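Local coordinates for taurocyamine kinase (Schistosoma mansoni, PDB 4WOD), which catalyses the reversible, magnesium-dependent transfer of phosphate between ATP and taurocyamine, a phosphagen kinase reaction, in a chain that carries two kinase repeats, at residues 691-695 with 696-700. The protein carries 4 engineered substitutions. Numbering follows the deposited sequence.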
loop_
_atom_site.group_PDB
_atom_site.type_symbol
_atom_site.label_atom_id
_atom_site.label_comp_id
_atom_site.label_asym_id
_atom_site.label_seq_id
_atom_site.Cartn_x
_atom_site.Cartn_y
_atom_site.Cartn_z
ATOM N N LEU A 691 17.750 24.869 13.570
ATOM C CA LEU A 691 18.017 24.872 15.005
ATOM C C LEU A 691 19.361 25.554 15.271
ATOM O O LEU A 691 20.317 25.355 14.524
ATOM C CB LEU A 691 18.017 23.429 15.528
ATOM C CG LEU A 691 18.352 23.147 16.987
ATOM C CD1 LEU A 691 17.200 23.595 17.844
ATOM C CD2 LEU A 691 18.633 21.676 17.196
ATOM N N GLY A 692 19.435 26.371 16.314
ATOM C CA GLY A 692 20.677 27.044 16.653
ATOM C C GLY A 692 20.744 28.464 16.126
ATOM O O GLY A 692 21.789 29.111 16.168
ATOM N N LEU A 693 19.617 28.959 15.632
ATOM C CA LEU A 693 19.549 30.309 15.098
ATOM C C LEU A 693 18.137 30.856 15.320
ATOM O O LEU A 693 17.218 30.093 15.629
ATOM C CB LEU A 693 19.933 30.319 13.611
ATOM C CG LEU A 693 18.896 29.916 12.549
ATOM C CD1 LEU A 693 19.485 30.091 11.145
ATOM C CD2 LEU A 693 18.368 28.498 12.719
ATOM N N THR A 694 17.948 32.166 15.192
ATOM C CA THR A 694 16.603 32.708 15.375
ATOM C C THR A 694 15.822 32.664 14.058
ATOM O O THR A 694 16.387 32.388 12.996
ATOM C CB THR A 694 16.621 34.154 15.908
ATOM O OG1 THR A 694 17.211 35.005 14.926
ATOM C CG2 THR A 694 17.400 34.247 17.230
ATOM N N GLU A 695 14.522 32.933 14.141
ATOM C CA GLU A 695 13.658 32.960 12.966
ATOM C C GLU A 695 14.142 34.051 12.012
ATOM O O GLU A 695 14.293 33.840 10.807
ATOM C CB GLU A 695 12.195 33.194 13.376
ATOM C CG GLU A 695 11.494 31.990 14.044
ATOM C CD GLU A 695 11.819 31.801 15.527
ATOM O OE1 GLU A 695 12.574 32.610 16.092
ATOM O OE2 GLU A 695 11.310 30.833 16.134
ATOM N N LEU A 696 14.409 35.218 12.580
ATOM C CA LEU A 696 14.949 36.341 11.822
ATOM C C LEU A 696 16.242 35.963 11.086
ATOM O O LEU A 696 16.397 36.249 9.895
ATOM C CB LEU A 696 15.187 37.526 12.761
ATOM C CG LEU A 696 15.356 38.898 12.115
ATOM C CD1 LEU A 696 14.148 39.234 11.248
ATOM C CD2 LEU A 696 15.544 39.937 13.202
ATOM N N GLN A 697 17.162 35.303 11.784
ATOM C CA GLN A 697 18.402 34.890 11.146
ATOM C C GLN A 697 18.127 33.859 10.054
ATOM O O GLN A 697 18.742 33.911 8.984
ATOM C CB GLN A 697 19.397 34.341 12.182
ATOM C CG GLN A 697 19.859 35.395 13.181
ATOM C CD GLN A 697 20.609 34.822 14.377
ATOM O OE1 GLN A 697 20.310 33.725 14.869
ATOM N NE2 GLN A 697 21.599 35.571 14.848
ATOM N N ALA A 698 17.209 32.931 10.312
ATOM C CA ALA A 698 16.858 31.916 9.316
ATOM C C ALA A 698 16.418 32.571 8.012
ATOM O O ALA A 698 16.889 32.223 6.934
ATOM C CB ALA A 698 15.757 30.990 9.848
ATOM N N ALA A 699 15.501 33.522 8.117
ATOM C CA ALA A 699 14.998 34.192 6.928
ATOM C C ALA A 699 16.085 35.080 6.302
ATOM O O ALA A 699 16.148 35.217 5.081
ATOM C CB ALA A 699 13.752 35.007 7.263
ATOM N N HIS A 700 16.942 35.668 7.132
ATOM C CA HIS A 700 17.995 36.541 6.614
ATOM C C HIS A 700 19.090 35.739 5.911
ATOM O O HIS A 700 19.629 36.187 4.900
ATOM C CB HIS A 700 18.607 37.386 7.723
ATOM C CG HIS A 700 19.467 38.503 7.219
ATOM N ND1 HIS A 700 20.640 38.880 7.836
ATOM C CD2 HIS A 700 19.324 39.325 6.152
ATOM C CE1 HIS A 700 21.174 39.895 7.180
ATOM N NE2 HIS A 700 20.396 40.180 6.151
#
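A capping box closes the N-terminus of helix 695-715, the last helix of the chain, in the second ATP:guanido phosphotransferase catalytic domain, with T694 as N-cap and Q697 as its partner. Two reciprocal bonds define it. The first runs from Q697 N to T694 OG1, 3.2 Å apart, with 162° at the hydrogen. The return bond is shorter and straighter: T694 N lies 2.8 Å from Q697 OE1, at 168°, somewhat out of the plane of the amide carbonyl. T694 chi1 of 65° sets OG1 between its own N and carbonyl carbon, within reach of Q697 N and in touch with Q697 CG. The glutamine chain, extended beyond CG, carries OE1 back to the backbone N of the cap residue. Regular helix bonding starts at once, since A698 N donates to T694 O and A699 N to E695 O. The E695 side chain leads away from the helix start to the loop between helix 437-448 and strand 480-489, where OE1 accepts a hydrogen bond from T461 N, thus tying the helix start to that loop. Beside the box, the buried side chain of L693 lies against the first turn: its CD1 sits 3.7 Å from A698 CA and 4.0 Å from A698 CB.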